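Local coordinates for protein trehalose-6-phosphate phosphatase (Candida albicans, PDB 5DXI) that belongs to the HAD superfamily as a trehalose-phosphatase domain and binds a magnesium ion, a beryllium trifluoride ion and a glycan at adjoining sites, at residues Pro6-Pro11 with Ala280-Asn285; Phe25-Asp30 with Asn62-Ile67; Leu229-Asp234 with Tyr267-Gly272. All coordinates share one frame; numbering follows the deposited sequence.

Contact 1. Residues Pro6-Pro11 with Ala280-Asn285; sequences PALNRP and AIAHLN
Residues Pro6-Leu8 meet residues Ala282-Leu284 through a single beta bridge, in which Pro6 O accepts the His283 N-H at 3.1 Å and Leu8 N donates back to His283 O at 3.1 Å. Two bonds thus grip the backbone of one residue, and the N-terminal segment 6-11 is laid against the outermost strand of the Rossmann-like sheet of a HAD-family domain. The pairing stays at one bridge; the touching parts run 69° apart, and Asn9 then N-caps helix 10-19 with OD1 on Leu12 N. Pro6 O is a shared acceptor, for Ala282 CA also comes to 3.2 Å from it in a CA-H...O contact.

Around this bridge the side chains divide the work. The His283 imidazole turns back toward segment 6-11 because CG sits between the backbone N and the carbonyl carbon (chi1 73°), and Ala7 CA rests over one ring face in a CH-pi contact, 4.1 Å from the centroid. Its ND1 is hydrogen-bonded to Thr5, the residue just before Pro6. Ala282 CB packs against Leu8 CA, while the Leu8 and Leu284 side chains meet at an angle, and both also touch Thr293 on helix 287-298. From the first turn of helix 10-19 the extended Arg10 chain reaches across the Leu284 branch to a salt bridge between NH1 and Glu292. On the way, CD2 of Leu284 touches both Leu8 CB and Arg10 NE, 3.9 Å from each.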
loop_
_atom_site.group_PDB
_atom_site.type_symbol
_atom_site.label_atom_id
_atom_site.label_comp_id
_atom_site.label_asym_id
_atom_site.label_seq_id
_atom_site.Cartn_x
_atom_site.Cartn_y
_atom_site.Cartn_z
ATOM N N PRO A 6 16.907 3.599 -9.688
ATOM C CA PRO A 6 17.493 2.425 -10.350
ATOM C C PRO A 6 16.536 1.231 -10.345
ATOM O O PRO A 6 15.656 1.164 -9.488
ATOM C CB PRO A 6 18.725 2.106 -9.494
ATOM C CG PRO A 6 18.441 2.698 -8.164
ATOM C CD PRO A 6 17.527 3.873 -8.379
ATOM N N ALA A 7 16.707 0.300 -11.275
ATOM C CA ALA A 7 15.946 -0.955 -11.219
ATOM C C ALA A 7 16.343 -1.690 -9.952
ATOM O O ALA A 7 17.474 -1.542 -9.473
ATOM C CB ALA A 7 16.208 -1.822 -12.454
ATOM N N LEU A 8 15.419 -2.462 -9.395
ATOM C CA LEU A 8 15.690 -3.240 -8.187
ATOM C C LEU A 8 16.830 -4.221 -8.422
ATOM O O LEU A 8 16.872 -4.902 -9.444
ATOM C CB LEU A 8 14.433 -4.011 -7.739
ATOM C CG LEU A 8 14.595 -4.956 -6.538
ATOM C CD1 LEU A 8 15.031 -4.209 -5.271
ATOM C CD2 LEU A 8 13.302 -5.755 -6.299
ATOM N N ASN A 9 17.747 -4.276 -7.466
ATOM C CA ASN A 9 18.850 -5.230 -7.465
ATOM C C ASN A 9 18.357 -6.582 -6.912
ATOM O O ASN A 9 18.476 -6.861 -5.724
ATOM C CB ASN A 9 20.004 -4.662 -6.626
ATOM C CG ASN A 9 21.277 -5.494 -6.704
ATOM O OD1 ASN A 9 21.248 -6.688 -6.997
ATOM N ND2 ASN A 9 22.412 -4.852 -6.427
ATOM N N ARG A 10 17.799 -7.415 -7.780
ATOM C CA ARG A 10 17.168 -8.643 -7.314
ATOM C C ARG A 10 18.140 -9.623 -6.626
ATOM O O ARG A 10 17.790 -10.183 -5.591
ATOM C CB ARG A 10 16.428 -9.315 -8.473
ATOM C CG ARG A 10 15.399 -8.382 -9.113
ATOM C CD ARG A 10 14.470 -9.101 -10.066
ATOM N NE ARG A 10 13.935 -8.216 -11.098
ATOM C CZ ARG A 10 13.035 -8.600 -11.997
ATOM N NH1 ARG A 10 12.559 -9.844 -11.956
ATOM N NH2 ARG A 10 12.600 -7.751 -12.923
ATOM N N PRO A 11 19.370 -9.807 -7.167
ATOM C CA PRO A 11 20.302 -10.699 -6.453
ATOM C C PRO A 11 20.637 -10.263 -5.030
ATOM O O PRO A 11 20.718 -11.123 -4.145
ATOM C CB PRO A 11 21.547 -10.673 -7.342
ATOM C CG PRO A 11 20.978 -10.491 -8.721
ATOM C CD PRO A 11 19.860 -9.495 -8.527
ATOM N N ALA A 280 10.873 5.808 -2.995
ATOM C CA ALA A 280 11.380 4.444 -2.954
ATOM C C ALA A 280 12.833 4.406 -3.429
ATOM O O ALA A 280 13.296 5.313 -4.126
ATOM C CB ALA A 280 10.500 3.510 -3.810
ATOM N N ILE A 281 13.555 3.356 -3.056
ATOM C CA ILE A 281 14.976 3.270 -3.366
ATOM C C ILE A 281 15.225 2.654 -4.736
ATOM O O ILE A 281 16.311 2.792 -5.307
ATOM C CB ILE A 281 15.711 2.438 -2.291
ATOM C CG1 ILE A 281 17.225 2.634 -2.391
ATOM C CG2 ILE A 281 15.326 0.967 -2.387
ATOM C CD1 ILE A 281 18.009 1.954 -1.285
ATOM N N ALA A 282 14.199 1.995 -5.270
ATOM C CA ALA A 282 14.293 1.316 -6.558
ATOM C C ALA A 282 12.896 1.065 -7.134
ATOM O O ALA A 282 11.883 1.201 -6.432
ATOM C CB ALA A 282 15.053 -0.001 -6.407
ATOM N N HIS A 283 12.832 0.672 -8.398
ATOM C CA HIS A 283 11.538 0.342 -8.987
ATOM C C HIS A 283 11.512 -1.016 -9.687
ATOM O O HIS A 283 12.557 -1.575 -10.034
ATOM C CB HIS A 283 11.132 1.407 -9.990
ATOM C CG HIS A 283 11.935 1.337 -11.248
ATOM N ND1 HIS A 283 13.186 1.905 -11.353
ATOM C CD2 HIS A 283 11.722 0.671 -12.408
ATOM C CE1 HIS A 283 13.689 1.634 -12.545
ATOM N NE2 HIS A 283 12.823 0.885 -13.201
ATOM N N LEU A 284 10.289 -1.518 -9.881
ATOM C CA LEU A 284 9.985 -2.640 -10.768
ATOM C C LEU A 284 8.885 -2.140 -11.677
ATOM O O LEU A 284 7.975 -1.454 -11.211
ATOM C CB LEU A 284 9.518 -3.882 -10.005
ATOM C CG LEU A 284 10.552 -4.634 -9.173
ATOM C CD1 LEU A 284 9.872 -5.666 -8.271
ATOM C CD2 LEU A 284 11.610 -5.277 -10.062
ATOM N N ASN A 285 8.958 -2.471 -12.964
ATOM C CA ASN A 285 8.076 -1.867 -13.943
ATOM C C ASN A 285 6.607 -2.201 -13.705
ATOM O O ASN A 285 5.750 -1.329 -13.806
ATOM C CB ASN A 285 8.474 -2.306 -15.358
ATOM C CG ASN A 285 9.744 -1.648 -15.830
ATOM O OD1 ASN A 285 10.148 -0.606 -15.313
ATOM N ND2 ASN A 285 10.401 -2.266 -16.803
#

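Contact 2. Residues Phe25-Asp30 with Asn62-Ile67; sequences FLFDYD and NQIWII. With MG (magnesium ion), chain E; BEF (beryllium trifluoride ion), chain F; GLC (alpha-D-glucopyranose), chain C; GLC (alpha-D-glucopyranose), chain B.
Asp28, just past strand 25-27, meets the end of the parallel strand 62-67, its CA-H directed at Ile67 O. It divides its carboxylate: OD1 is covalently joined to the beryllium of beryllium trifluoride at 1.5 Å, whereas OD2 binds magnesium at 2.1 Å and is hydrogen-bonded by Thr32. Magnesium also takes Asp30 O, two waters and Asp233. The backbone N-H groups of Tyr29 and Asp30 grip F3, each at 3.0 Å, and Asp30 OD2, salt-bridged to Arg70, lies close to ring oxygen O5 of the chain C glucose.

Behind this shell, four backbone bonds alternate along the strands, from Phe25 N to Gln63 O through Ile67 N to Phe27 O. On one face, the Phe25 ring turns its CE2 edge to the Asn62 amide, whose plane is 85° from its own and whose ND2 is hydrogen-bonded to Tyr17; Phe27 CE2 touches Ile64 CG2 at 3.8 Å. Ile66 folds its CD1 against the Phe27 edge, and its CG2 meets Tyr29 CB. On the other face, Leu26 and Ile67 lie side by side and pack on Leu198 of helix 191-199. The strands belong to a beta-alpha-beta unit, and Asp28, Asp30 and Thr32 after the first strand fit the DxDx(T/V) motif typical of HAD phosphatases.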
loop_
_atom_site.group_PDB
_atom_site.type_symbol
_atom_site.label_atom_id
_atom_site.label_comp_id
_atom_site.label_asym_id
_atom_site.label_seq_id
_atom_site.Cartn_x
_atom_site.Cartn_y
_atom_site.Cartn_z
ATOM N N PHE A 25 7.094 -8.580 5.021
ATOM C CA PHE A 25 6.638 -8.171 3.703
ATOM C C PHE A 25 5.428 -7.248 3.813
ATOM O O PHE A 25 4.438 -7.577 4.491
ATOM C CB PHE A 25 6.287 -9.404 2.853
ATOM C CG PHE A 25 7.470 -10.288 2.550
ATOM C CD1 PHE A 25 8.267 -10.047 1.439
ATOM C CD2 PHE A 25 7.812 -11.334 3.400
ATOM C CE1 PHE A 25 9.367 -10.853 1.166
ATOM C CE2 PHE A 25 8.913 -12.139 3.135
ATOM C CZ PHE A 25 9.689 -11.900 2.012
ATOM N N LEU A 26 5.501 -6.115 3.122
ATOM C CA LEU A 26 4.474 -5.082 3.180
ATOM C C LEU A 26 3.982 -4.782 1.775
ATOM O O LEU A 26 4.541 -3.933 1.054
ATOM C CB LEU A 26 5.029 -3.821 3.836
ATOM C CG LEU A 26 5.680 -4.088 5.190
ATOM C CD1 LEU A 26 6.679 -2.964 5.548
ATOM C CD2 LEU A 26 4.623 -4.255 6.274
ATOM N N PHE A 27 2.925 -5.481 1.383
ATOM C CA PHE A 27 2.490 -5.457 -0.009
ATOM C C PHE A 27 1.256 -4.628 -0.239
ATOM O O PHE A 27 0.190 -4.910 0.312
ATOM C CB PHE A 27 2.176 -6.863 -0.542
ATOM C CG PHE A 27 3.339 -7.802 -0.532
ATOM C CD1 PHE A 27 4.648 -7.323 -0.648
ATOM C CD2 PHE A 27 3.127 -9.176 -0.459
ATOM C CE1 PHE A 27 5.721 -8.202 -0.660
ATOM C CE2 PHE A 27 4.197 -10.058 -0.468
ATOM C CZ PHE A 27 5.499 -9.572 -0.568
ATOM N N ASP A 28 1.398 -3.636 -1.100
ATOM C CA ASP A 28 0.253 -3.090 -1.786
ATOM C C ASP A 28 -0.414 -4.194 -2.627
ATOM O O ASP A 28 0.277 -5.117 -3.055
ATOM C CB ASP A 28 0.682 -1.966 -2.694
ATOM C CG ASP A 28 -0.466 -1.334 -3.339
ATOM O OD1 ASP A 28 -1.373 -1.061 -2.555
ATOM O OD2 ASP A 28 -0.503 -1.162 -4.572
ATOM N N TYR A 29 -1.719 -4.085 -2.899
ATOM C CA TYR A 29 -2.391 -5.070 -3.759
ATOM C C TYR A 29 -2.562 -4.560 -5.191
ATOM O O TYR A 29 -1.848 -4.994 -6.097
ATOM C CB TYR A 29 -3.766 -5.479 -3.202
ATOM C CG TYR A 29 -4.425 -6.544 -4.070
ATOM C CD1 TYR A 29 -3.897 -7.828 -4.135
ATOM C CD2 TYR A 29 -5.542 -6.255 -4.845
ATOM C CE1 TYR A 29 -4.464 -8.805 -4.931
ATOM C CE2 TYR A 29 -6.129 -7.240 -5.660
ATOM C CZ TYR A 29 -5.578 -8.516 -5.685
ATOM O OH TYR A 29 -6.126 -9.518 -6.467
ATOM N N ASP A 30 -3.478 -3.624 -5.400
ATOM C CA ASP A 30 -3.789 -3.168 -6.756
ATOM C C ASP A 30 -2.625 -2.484 -7.464
ATOM O O ASP A 30 -1.981 -1.604 -6.922
ATOM C CB ASP A 30 -4.985 -2.220 -6.745
ATOM C CG ASP A 30 -6.276 -2.932 -6.389
ATOM O OD1 ASP A 30 -6.833 -3.606 -7.281
ATOM O OD2 ASP A 30 -6.732 -2.813 -5.229
ATOM N N ASN A 62 8.864 -15.556 8.128
ATOM C CA ASN A 62 8.185 -14.529 7.345
ATOM C C ASN A 62 6.848 -14.081 7.936
ATOM O O ASN A 62 6.054 -14.904 8.391
ATOM C CB ASN A 62 7.955 -15.026 5.923
ATOM C CG ASN A 62 9.249 -15.232 5.159
ATOM O OD1 ASN A 62 10.302 -14.719 5.543
ATOM N ND2 ASN A 62 9.177 -15.999 4.080
ATOM N N GLN A 63 6.610 -12.773 7.913
ATOM C CA GLN A 63 5.296 -12.199 8.193
ATOM C C GLN A 63 4.872 -11.361 6.989
ATOM O O GLN A 63 5.611 -10.471 6.548
ATOM C CB GLN A 63 5.317 -11.332 9.449
ATOM C CG GLN A 63 5.578 -12.075 10.743
ATOM C CD GLN A 63 4.459 -13.035 11.074
ATOM O OE1 GLN A 63 3.351 -12.616 11.411
ATOM N NE2 GLN A 63 4.738 -14.330 10.974
ATOM N N ILE A 64 3.699 -11.646 6.443
ATOM C CA ILE A 64 3.264 -10.946 5.242
ATOM C C ILE A 64 1.994 -10.139 5.473
ATOM O O ILE A 64 1.007 -10.653 6.008
ATOM C CB ILE A 64 3.017 -11.920 4.088
ATOM C CG1 ILE A 64 4.264 -12.764 3.819
ATOM C CG2 ILE A 64 2.584 -11.161 2.836
ATOM C CD1 ILE A 64 3.980 -13.933 2.880
ATOM N N TRP A 65 2.018 -8.878 5.053
ATOM C CA TRP A 65 0.856 -8.009 5.172
ATOM C C TRP A 65 0.453 -7.421 3.825
ATOM O O TRP A 65 1.308 -6.965 3.042
ATOM C CB TRP A 65 1.135 -6.884 6.176
ATOM C CG TRP A 65 0.984 -7.355 7.581
ATOM C CD1 TRP A 65 1.843 -8.161 8.266
ATOM C CD2 TRP A 65 -0.096 -7.068 8.468
ATOM N NE1 TRP A 65 1.367 -8.389 9.529
ATOM C CE2 TRP A 65 0.172 -7.738 9.678
ATOM C CE3 TRP A 65 -1.265 -6.308 8.357
ATOM C CZ2 TRP A 65 -0.681 -7.664 10.779
ATOM C CZ3 TRP A 65 -2.119 -6.241 9.446
ATOM C CH2 TRP A 65 -1.821 -6.910 10.645
ATOM N N ILE A 66 -0.852 -7.469 3.556
ATOM C CA ILE A 66 -1.446 -6.794 2.415
ATOM C C ILE A 66 -2.055 -5.485 2.907
ATOM O O ILE A 66 -2.972 -5.490 3.728
ATOM C CB ILE A 66 -2.527 -7.646 1.723
ATOM C CG1 ILE A 66 -2.049 -9.103 1.544
ATOM C CG2 ILE A 66 -2.965 -6.989 0.420
ATOM C CD1 ILE A 66 -0.751 -9.249 0.766
ATOM N N ILE A 67 -1.514 -4.370 2.426
ATOM C CA ILE A 67 -1.908 -3.041 2.869
ATOM C C ILE A 67 -2.476 -2.265 1.690
ATOM O O ILE A 67 -1.737 -1.849 0.791
ATOM C CB ILE A 67 -0.687 -2.292 3.493
ATOM C CG1 ILE A 67 -0.069 -3.163 4.590
ATOM C CG2 ILE A 67 -1.090 -0.924 4.011
ATOM C CD1 ILE A 67 1.243 -2.672 5.118
HETATM MG MG MG E . -1.901 -0.002 -5.631
HETATM BE BE BEF F . -2.822 -1.024 -3.043
HETATM F F1 BEF F . -3.812 0.300 -2.414
HETATM F F2 BEF F . -3.456 -0.692 -4.658
HETATM F F3 BEF F . -4.073 -2.257 -2.850
HETATM C C1 GLC C . -8.729 0.011 -6.624
HETATM C C2 GLC C . -10.018 0.191 -5.835
HETATM C C3 GLC C . -9.880 1.396 -4.898
HETATM C C4 GLC C . -8.667 1.198 -4.005
HETATM C C5 GLC C . -7.433 1.006 -4.882
HETATM C C6 GLC C . -6.232 0.685 -4.013
HETATM O O1 GLC C . -8.528 1.123 -7.496
HETATM O O2 GLC C . -11.094 0.386 -6.748
HETATM O O3 GLC C . -11.035 1.511 -4.081
HETATM O O4 GLC C . -8.475 2.345 -3.150
HETATM O O5 GLC C . -7.602 -0.099 -5.754
HETATM O O6 GLC C . -6.433 -0.590 -3.392
HETATM C C1 GLC B . -7.440 0.893 -8.405
HETATM C C2 GLC B . -7.388 1.989 -9.448
HETATM C C3 GLC B . -8.606 1.907 -10.359
HETATM C C4 GLC B . -8.671 0.535 -11.024
HETATM C C5 GLC B . -8.706 -0.532 -9.932
HETATM C C6 GLC B . -8.672 -1.948 -10.492
HETATM O O2 GLC B . -7.354 3.276 -8.839
HETATM O O3 GLC B . -8.518 2.949 -11.334
HETATM O O4 GLC B . -9.859 0.419 -11.810
HETATM O O5 GLC B . -7.566 -0.376 -9.068
HETATM O O6 GLC B . -7.372 -2.183 -11.067
HETATM O O HOH W 1 -1.844 1.718 -4.434
HETATM O O HOH W 2 -2.928 0.915 -7.118
#

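Contact 3. Residues Leu229-Asp234 with Tyr267-Gly272. With MG (magnesium ion), chain E.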
loop_
_atom_site.group_PDB
_atom_site.type_symbol
_atom_site.label_atom_id
_atom_site.label_comp_id
_atom_site.label_asym_id
_atom_site.label_seq_id
_atom_site.Cartn_x
_atom_site.Cartn_y
_atom_site.Cartn_z
ATOM N N LEU A 229 10.511 -5.810 2.956
ATOM C CA LEU A 229 10.291 -5.552 1.537
ATOM C C LEU A 229 8.908 -4.954 1.353
ATOM O O LEU A 229 7.893 -5.555 1.732
ATOM C CB LEU A 229 10.440 -6.822 0.703
ATOM C CG LEU A 229 10.040 -6.707 -0.768
ATOM C CD1 LEU A 229 10.911 -5.661 -1.484
ATOM C CD2 LEU A 229 10.133 -8.068 -1.475
ATOM N N CYS A 230 8.877 -3.761 0.781
ATOM C CA CYS A 230 7.636 -3.013 0.654
ATOM C C CYS A 230 7.429 -2.591 -0.791
ATOM O O CYS A 230 8.300 -1.944 -1.386
ATOM C CB CYS A 230 7.665 -1.791 1.570
ATOM S SG CYS A 230 6.243 -0.680 1.477
ATOM N N LEU A 231 6.274 -2.955 -1.349
ATOM C CA LEU A 231 5.963 -2.678 -2.746
ATOM C C LEU A 231 4.653 -1.916 -2.907
ATOM O O LEU A 231 3.655 -2.248 -2.256
ATOM C CB LEU A 231 5.891 -3.982 -3.544
ATOM C CG LEU A 231 7.214 -4.746 -3.653
ATOM C CD1 LEU A 231 6.949 -6.249 -3.533
ATOM C CD2 LEU A 231 7.944 -4.403 -4.963
ATOM N N GLY A 232 4.658 -0.906 -3.777
ATOM C CA GLY A 232 3.449 -0.155 -4.085
ATOM C C GLY A 232 3.573 0.688 -5.346
ATOM O O GLY A 232 4.673 0.965 -5.818
ATOM N N ASP A 233 2.432 1.105 -5.885
ATOM C CA ASP A 233 2.387 1.681 -7.220
ATOM C C ASP A 233 1.785 3.070 -7.256
ATOM O O ASP A 233 1.824 3.724 -8.292
ATOM C CB ASP A 233 1.568 0.772 -8.159
ATOM C CG ASP A 233 0.067 0.812 -7.851
ATOM O OD1 ASP A 233 -0.740 0.955 -8.799
ATOM O OD2 ASP A 233 -0.308 0.712 -6.658
ATOM N N ASP A 234 1.197 3.523 -6.150
ATOM C CA ASP A 234 0.411 4.752 -6.231
ATOM C C ASP A 234 0.740 5.704 -5.090
ATOM O O ASP A 234 1.595 5.418 -4.252
ATOM C CB ASP A 234 -1.087 4.433 -6.253
ATOM C CG ASP A 234 -1.885 5.418 -7.095
ATOM O OD1 ASP A 234 -1.334 6.469 -7.484
ATOM O OD2 ASP A 234 -3.080 5.145 -7.356
ATOM N N TYR A 267 13.803 -2.280 2.224
ATOM C CA TYR A 267 13.676 -2.130 0.778
ATOM C C TYR A 267 12.299 -1.582 0.353
ATOM O O TYR A 267 11.364 -2.348 0.077
ATOM C CB TYR A 267 13.955 -3.460 0.073
ATOM C CG TYR A 267 15.328 -4.047 0.364
ATOM C CD1 TYR A 267 16.452 -3.648 -0.358
ATOM C CD2 TYR A 267 15.490 -5.030 1.335
ATOM C CE1 TYR A 267 17.705 -4.188 -0.098
ATOM C CE2 TYR A 267 16.729 -5.580 1.598
ATOM C CZ TYR A 267 17.834 -5.156 0.881
ATOM O OH TYR A 267 19.058 -5.717 1.152
ATOM N N PRO A 268 12.166 -0.248 0.316
ATOM C CA PRO A 268 10.951 0.324 -0.272
ATOM C C PRO A 268 11.091 0.409 -1.785
ATOM O O PRO A 268 12.013 1.051 -2.298
ATOM C CB PRO A 268 10.860 1.711 0.358
ATOM C CG PRO A 268 12.277 2.056 0.744
ATOM C CD PRO A 268 13.054 0.777 0.905
ATOM N N VAL A 269 10.165 -0.228 -2.493
ATOM C CA VAL A 269 10.301 -0.418 -3.929
ATOM C C VAL A 269 9.032 0.020 -4.653
ATOM O O VAL A 269 7.947 -0.502 -4.386
ATOM C CB VAL A 269 10.595 -1.898 -4.263
ATOM C CG1 VAL A 269 10.827 -2.064 -5.754
ATOM C CG2 VAL A 269 11.799 -2.401 -3.468
ATOM N N ALA A 270 9.160 0.977 -5.565
ATOM C CA ALA A 270 8.003 1.430 -6.331
ATOM C C ALA A 270 7.713 0.506 -7.505
ATOM O O ALA A 270 8.623 -0.060 -8.108
ATOM C CB ALA A 270 8.205 2.866 -6.839
ATOM N N VAL A 271 6.432 0.346 -7.812
ATOM C CA VAL A 271 6.041 -0.351 -9.023
ATOM C C VAL A 271 5.644 0.693 -10.049
ATOM O O VAL A 271 4.669 1.432 -9.865
ATOM C CB VAL A 271 4.900 -1.352 -8.786
ATOM C CG1 VAL A 271 4.587 -2.072 -10.071
ATOM C CG2 VAL A 271 5.296 -2.338 -7.695
ATOM N N GLY A 272 6.421 0.759 -11.127
ATOM C CA GLY A 272 6.219 1.756 -12.157
ATOM C C GLY A 272 7.481 1.933 -12.991
ATOM O O GLY A 272 8.480 1.253 -12.777
HETATM MG MG MG E . -1.901 -0.002 -5.631
HETATM O O HOH W 3 2.844 2.621 -11.392
HETATM O O HOH W 2 -2.928 0.915 -7.118
HETATM O O HOH W 1 -1.844 1.718 -4.434
#
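With chi1 at 72°, Asp233 carries its carboxylate away from Val271 to the magnesium ion, while in Leu231 a chi1 of -65° puts CG beside the backbone N and a chi2 of 141° then sets CD2 against Val269. The two strands, 229-232 and 267-271, are parallel neighbours in a beta-alpha-beta unit of the HAD-type Rossmann-like sheet, linked through helix 235-253.

Their backbone ladder runs from Cys230 N to Tyr267 O, then Val269 N to Cys230 O. The next rung, Gly232 N to Val269 O, is weak at 3.4 Å, but the pairing tightens again where Val271 N meets Gly232 O at 2.7 Å. Leu229, Leu231 and Val269 share one face. There Leu229 CD1 lies against Val269 CG2 at 3.9 Å, and the Leu231 and Val269 side chains run alongside each other, CD2 to CB at 3.7 Å. Helix 287-298 covers this hydrophobic layer, whereas Cys230 and Pro268 face helix 235-253.

At the C-terminal ends the ladder gives way to the site. Asp233 CB still packs on Val271 CB, and Asp233 OD2 binds magnesium at 2.0 Å. Its other oxygen, OD1, forms a salt bridge with Lys179 and accepts a weak bond from a magnesium-bound water, so both ends of the carboxylate have partners that would restrain its rotation. A further water bridges the ends of the two segments, donating to Val271 O at 2.7 Å and only weakly to Asp233 O.

In the fold
Starting at the N terminus, residues 6-11 pair with a segment 269 residues further on, so contact 1 closes the widest loop and encloses both of the others. Contact 2 closes first, around helix 47-58; contact 3 follows in series around helix 235-253, and no two loops cross. All three reach one sheet. Strands 23-27 and 227-232 are neighbours, joining contacts 2 and 3 at its centre, where Asp28, Asp30 and Asp233 converge on the same magnesium ion. Contacts 3 and 1 join through strands 266-271 and 282-284, with backbone hydrogen bonds between Leu284 and both Ala270 and Gly272. Contacts 1 and 2 do not touch, their centres about 17 Å apart.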